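Local atomic coordinates of sugar ABC transporter substrate-binding protein (Treponema pallidum subsp. pallidum, PDB entry 5U2P), a protein that probably binds a small solute, perhaps a sugar, in the periplasm and delivers it to an ABC transporter for uptake. Residues Asn295-Gln307 / His366-Tyr379. Residues are numbered along the deposited sequence; the frame is centred on the assembly and turned at random.
Sequences NAQDVLTGSLEVQ and HIEKGKVIQAIDAY. With EDO (1,2-ethanediol), chain E.
Strand 300-303 lies parallel to strand 372-374, and the N and O of Leu-300 and Gly-302 bond alternately to Lys-371, Ile-373 and Ala-375: Leu-300 N to Lys-371 O (2.9 Å), Ile-373 N to Leu-300 O, Gly-302 N to Ile-373 O and Ala-375 N to Gly-302 O. At one end, His-366 NE2 donates to Gln-297 O (2.9 Å), which lies near the ring plane, although the nitrogen stands above the carbonyl plane; Leu-300 CD1 packs on His-366 CB at 3.5 Å. At the other, the amide of Gln-374 works twice: OE1 accepts from Leu-304 N (2.8 Å), and NE2 donates at 163° to the anti lone pair of Glu-305 OE2. With CG anti to the backbone N (chi1 -180°) and an extended chain, Gln-374 reaches past Leu-304 to this turn, while its NE2 sits 3.3 Å above the centre of the Tyr-379 ring. Ser-303 OG accepts from Glu-305 N, an ST turn. Further out, strand 138-145 flanks strand 300-303 antiparallel, and Thr-301 OG1 bonds Asp-195 and Asn-140. A Schellman motif at Gly-370, after helix 360-367, leads into strand 372-374, an edge strand in one lobe of a two-lobed, periplasmic-binding-protein-like fold.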
loop_
_atom_site.group_PDB
_atom_site.type_symbol
_atom_site.label_atom_id
_atom_site.label_comp_id
_atom_site.label_asym_id
_atom_site.label_seq_id
_atom_site.Cartn_x
_atom_site.Cartn_y
_atom_site.Cartn_z
ATOM N N ASN A 295 -10.919 -12.051 -10.818
ATOM C CA ASN A 295 -11.596 -10.884 -10.257
ATOM C C ASN A 295 -10.722 -9.629 -10.199
ATOM O O ASN A 295 -11.080 -8.668 -9.538
ATOM C CB ASN A 295 -12.102 -11.209 -8.847
ATOM C CG ASN A 295 -10.971 -11.404 -7.843
ATOM O OD1 ASN A 295 -9.811 -11.585 -8.212
ATOM N ND2 ASN A 295 -11.313 -11.374 -6.564
ATOM N N ALA A 296 -9.594 -9.636 -10.907
ATOM C CA ALA A 296 -8.590 -8.568 -10.814
ATOM C C ALA A 296 -9.154 -7.144 -10.926
ATOM O O ALA A 296 -8.619 -6.217 -10.317
ATOM C CB ALA A 296 -7.518 -8.776 -11.887
ATOM N N GLN A 297 -10.232 -6.973 -11.688
ATOM C CA GLN A 297 -10.791 -5.641 -11.939
ATOM C C GLN A 297 -11.559 -5.093 -10.728
ATOM O O GLN A 297 -11.947 -3.921 -10.706
ATOM C CB GLN A 297 -11.720 -5.674 -13.161
ATOM C CG GLN A 297 -11.061 -6.156 -14.453
ATOM C CD GLN A 297 -10.047 -5.167 -15.023
ATOM O OE1 GLN A 297 -10.027 -3.989 -14.655
ATOM N NE2 GLN A 297 -9.202 -5.648 -15.934
ATOM N N ASP A 298 -11.769 -5.939 -9.721
ATOM C CA ASP A 298 -12.598 -5.574 -8.580
ATOM C C ASP A 298 -11.897 -4.590 -7.644
ATOM O O ASP A 298 -12.510 -3.638 -7.181
ATOM C CB ASP A 298 -13.029 -6.829 -7.803
ATOM C CG ASP A 298 -11.866 -7.549 -7.115
ATOM O OD1 ASP A 298 -10.690 -7.246 -7.415
ATOM O OD2 ASP A 298 -12.135 -8.444 -6.281
ATOM N N VAL A 299 -10.613 -4.812 -7.379
ATOM C CA VAL A 299 -9.897 -4.035 -6.369
ATOM C C VAL A 299 -8.421 -3.908 -6.736
ATOM O O VAL A 299 -7.872 -4.770 -7.409
ATOM C CB VAL A 299 -10.043 -4.676 -4.967
ATOM C CG1 VAL A 299 -9.091 -5.873 -4.793
ATOM C CG2 VAL A 299 -9.835 -3.664 -3.891
ATOM N N LEU A 300 -7.794 -2.819 -6.314
ATOM C CA LEU A 300 -6.345 -2.672 -6.415
ATOM C C LEU A 300 -5.737 -3.165 -5.112
ATOM O O LEU A 300 -6.410 -3.168 -4.079
ATOM C CB LEU A 300 -5.945 -1.214 -6.662
ATOM C CG LEU A 300 -6.410 -0.587 -7.977
ATOM C CD1 LEU A 300 -6.119 0.880 -7.995
ATOM C CD2 LEU A 300 -5.741 -1.265 -9.151
ATOM N N THR A 301 -4.469 -3.564 -5.145
ATOM C CA THR A 301 -3.711 -3.751 -3.911
ATOM C C THR A 301 -2.587 -2.726 -3.791
ATOM O O THR A 301 -2.200 -2.073 -4.770
ATOM C CB THR A 301 -3.096 -5.175 -3.791
ATOM O OG1 THR A 301 -1.914 -5.274 -4.599
ATOM C CG2 THR A 301 -4.116 -6.250 -4.184
ATOM N N GLY A 302 -2.084 -2.570 -2.570
ATOM C CA GLY A 302 -0.971 -1.673 -2.304
ATOM C C GLY A 302 -0.556 -1.725 -0.857
ATOM O O GLY A 302 -0.888 -2.669 -0.133
ATOM N N SER A 303 0.184 -0.711 -0.441
ATOM C CA SER A 303 0.488 -0.511 0.952
ATOM C C SER A 303 -0.399 0.567 1.541
ATOM O O SER A 303 -0.407 1.701 1.052
ATOM C CB SER A 303 1.925 -0.098 1.175
ATOM O OG SER A 303 2.085 0.171 2.562
ATOM N N LEU A 304 -1.127 0.192 2.584
ATOM C CA LEU A 304 -1.955 1.119 3.361
ATOM C C LEU A 304 -1.300 1.410 4.710
ATOM O O LEU A 304 -1.962 1.851 5.659
ATOM C CB LEU A 304 -3.373 0.551 3.526
ATOM C CG LEU A 304 -4.077 0.106 2.231
ATOM C CD1 LEU A 304 -5.489 -0.435 2.494
ATOM C CD2 LEU A 304 -4.128 1.249 1.214
ATOM N N GLU A 305 0.011 1.203 4.776
ATOM C CA GLU A 305 0.781 1.453 5.985
ATOM C C GLU A 305 1.065 2.944 6.122
ATOM O O GLU A 305 2.209 3.378 6.034
ATOM C CB GLU A 305 2.089 0.656 5.966
ATOM C CG GLU A 305 1.874 -0.883 5.944
ATOM C CD GLU A 305 1.693 -1.485 7.316
ATOM O OE1 GLU A 305 2.092 -0.831 8.304
ATOM O OE2 GLU A 305 1.137 -2.604 7.411
ATOM N N VAL A 306 -0.000 3.702 6.330
ATOM C CA VAL A 306 0.049 5.149 6.449
ATOM C C VAL A 306 0.059 5.590 7.909
ATOM O O VAL A 306 -0.209 4.801 8.812
ATOM C CB VAL A 306 -1.143 5.800 5.717
ATOM C CG1 VAL A 306 -1.158 5.395 4.210
ATOM C CG2 VAL A 306 -2.478 5.461 6.388
ATOM N N GLN A 307 0.415 6.850 8.133
ATOM C CA GLN A 307 0.360 7.417 9.466
ATOM C C GLN A 307 -1.010 8.023 9.730
ATOM O O GLN A 307 -1.721 8.423 8.802
ATOM C CB GLN A 307 1.459 8.467 9.646
ATOM C CG GLN A 307 2.877 7.883 9.567
ATOM C CD GLN A 307 3.074 6.631 10.441
ATOM O OE1 GLN A 307 3.285 5.516 9.935
ATOM N NE2 GLN A 307 3.014 6.815 11.751
ATOM N N HIS A 366 -10.869 3.305 -9.072
ATOM C CA HIS A 366 -10.648 2.504 -7.880
ATOM C C HIS A 366 -10.326 3.335 -6.643
ATOM O O HIS A 366 -11.010 3.200 -5.626
ATOM C CB HIS A 366 -9.532 1.490 -8.137
ATOM C CG HIS A 366 -9.930 0.380 -9.060
ATOM N ND1 HIS A 366 -9.977 0.529 -10.431
ATOM C CD2 HIS A 366 -10.292 -0.899 -8.808
ATOM C CE1 HIS A 366 -10.356 -0.610 -10.983
ATOM N NE2 HIS A 366 -10.545 -1.495 -10.021
ATOM N N ILE A 367 -9.313 4.189 -6.707
ATOM C CA ILE A 367 -8.830 4.811 -5.473
ATOM C C ILE A 367 -9.916 5.719 -4.884
ATOM O O ILE A 367 -10.204 5.653 -3.690
ATOM C CB ILE A 367 -7.509 5.592 -5.699
ATOM C CG1 ILE A 367 -6.410 4.637 -6.197
ATOM C CG2 ILE A 367 -7.078 6.271 -4.397
ATOM C CD1 ILE A 367 -5.147 5.329 -6.760
ATOM N N GLU A 368 -10.557 6.527 -5.719
ATOM C CA GLU A 368 -11.579 7.451 -5.223
ATOM C C GLU A 368 -12.786 6.724 -4.627
ATOM O O GLU A 368 -13.512 7.284 -3.803
ATOM C CB GLU A 368 -12.038 8.387 -6.339
ATOM C CG GLU A 368 -11.723 9.835 -6.063
ATOM C CD GLU A 368 -12.134 10.758 -7.197
ATOM O OE1 GLU A 368 -12.658 10.265 -8.221
ATOM O OE2 GLU A 368 -11.928 11.981 -7.057
ATOM N N LYS A 369 -12.974 5.473 -5.035
ATOM C CA LYS A 369 -14.098 4.662 -4.592
ATOM C C LYS A 369 -13.712 3.722 -3.468
ATOM O O LYS A 369 -14.520 2.906 -3.022
ATOM C CB LYS A 369 -14.657 3.847 -5.760
ATOM C CG LYS A 369 -14.974 4.683 -6.996
ATOM C CD LYS A 369 -15.711 3.879 -8.054
ATOM C CE LYS A 369 -16.056 4.732 -9.260
ATOM N NZ LYS A 369 -16.888 3.981 -10.238
ATOM N N GLY A 370 -12.467 3.820 -3.015
ATOM C CA GLY A 370 -12.005 2.999 -1.913
ATOM C C GLY A 370 -11.766 1.538 -2.249
ATOM O O GLY A 370 -11.636 0.709 -1.336
ATOM N N LYS A 371 -11.656 1.242 -3.547
ATOM C CA LYS A 371 -11.445 -0.116 -4.034
ATOM C C LYS A 371 -9.965 -0.478 -3.989
ATOM O O LYS A 371 -9.351 -0.734 -5.024
ATOM C CB LYS A 371 -11.986 -0.262 -5.461
ATOM C CG LYS A 371 -13.511 -0.195 -5.576
ATOM C CD LYS A 371 -13.928 -0.152 -7.049
ATOM C CE LYS A 371 -15.418 -0.357 -7.233
ATOM N NZ LYS A 371 -16.194 0.671 -6.515
ATOM N N VAL A 372 -9.413 -0.509 -2.781
ATOM C CA VAL A 372 -7.996 -0.825 -2.556
ATOM C C VAL A 372 -7.873 -1.594 -1.240
ATOM O O VAL A 372 -8.463 -1.183 -0.239
ATOM C CB VAL A 372 -7.105 0.453 -2.465
ATOM C CG1 VAL A 372 -5.627 0.074 -2.382
ATOM C CG2 VAL A 372 -7.383 1.425 -3.620
ATOM N N ILE A 373 -7.112 -2.684 -1.237
ATOM C CA ILE A 373 -6.812 -3.437 -0.035
ATOM C C ILE A 373 -5.327 -3.646 0.086
ATOM O O ILE A 373 -4.597 -3.531 -0.898
ATOM C CB ILE A 373 -7.547 -4.790 -0.010
ATOM C CG1 ILE A 373 -7.169 -5.658 -1.221
ATOM C CG2 ILE A 373 -9.024 -4.517 0.018
ATOM C CD1 ILE A 373 -7.813 -7.086 -1.168
ATOM N N GLN A 374 -4.860 -3.896 1.300
ATOM C CA GLN A 374 -3.427 -4.033 1.515
ATOM C C GLN A 374 -2.881 -5.387 1.052
ATOM O O GLN A 374 -3.324 -6.464 1.511
ATOM C CB GLN A 374 -3.076 -3.818 2.985
ATOM C CG GLN A 374 -1.572 -3.953 3.225
ATOM C CD GLN A 374 -1.059 -3.143 4.383
ATOM O OE1 GLN A 374 -1.184 -1.913 4.405
ATOM N NE2 GLN A 374 -0.454 -3.827 5.351
ATOM N N ALA A 375 -1.898 -5.324 0.157
ATOM C CA ALA A 375 -1.187 -6.503 -0.305
ATOM C C ALA A 375 -0.426 -7.174 0.827
ATOM O O ALA A 375 0.151 -6.509 1.686
ATOM C CB ALA A 375 -0.213 -6.140 -1.440
ATOM N N ILE A 376 -0.400 -8.507 0.813
ATOM C CA ILE A 376 0.190 -9.243 1.921
ATOM C C ILE A 376 1.690 -8.992 2.128
ATOM O O ILE A 376 2.177 -9.185 3.248
ATOM C CB ILE A 376 -0.043 -10.762 1.768
ATOM C CG1 ILE A 376 0.540 -11.270 0.444
ATOM C CG2 ILE A 376 -1.523 -11.078 1.890
ATOM C CD1 ILE A 376 0.577 -12.820 0.305
ATOM N N ASP A 377 2.407 -8.505 1.107
ATOM C CA ASP A 377 3.836 -8.216 1.275
ATOM C C ASP A 377 4.083 -6.851 1.925
ATOM O O ASP A 377 5.223 -6.514 2.208
ATOM C CB ASP A 377 4.608 -8.308 -0.069
ATOM C CG ASP A 377 4.170 -7.285 -1.105
ATOM O OD1 ASP A 377 3.015 -6.812 -1.033
ATOM O OD2 ASP A 377 4.988 -6.990 -2.032
ATOM N N ALA A 378 3.026 -6.079 2.158
ATOM C CA ALA A 378 3.192 -4.733 2.721
ATOM C C ALA A 378 3.289 -4.779 4.244
ATOM O O ALA A 378 3.767 -3.827 4.872
ATOM C CB ALA A 378 2.055 -3.835 2.296
ATOM N N TYR A 379 2.845 -5.890 4.835
ATOM C CA TYR A 379 2.853 -6.045 6.293
ATOM C C TYR A 379 4.297 -6.212 6.800
ATOM O O TYR A 379 5.139 -6.833 6.134
ATOM C CB TYR A 379 2.002 -7.255 6.715
ATOM C CG TYR A 379 0.537 -7.108 6.488
ATOM C CD1 TYR A 379 -0.041 -7.418 5.262
ATOM C CD2 TYR A 379 -0.290 -6.623 7.496
ATOM C CE1 TYR A 379 -1.400 -7.258 5.056
ATOM C CE2 TYR A 379 -1.634 -6.474 7.301
ATOM C CZ TYR A 379 -2.194 -6.803 6.093
ATOM O OH TYR A 379 -3.540 -6.643 5.918
HETATM C C1 EDO E . 3.430 -2.245 -1.667
HETATM O O1 EDO E . 3.078 -1.785 -2.971
HETATM C C2 EDO E . 2.964 -3.666 -1.396
HETATM O O2 EDO E . 2.692 -4.445 -2.560
#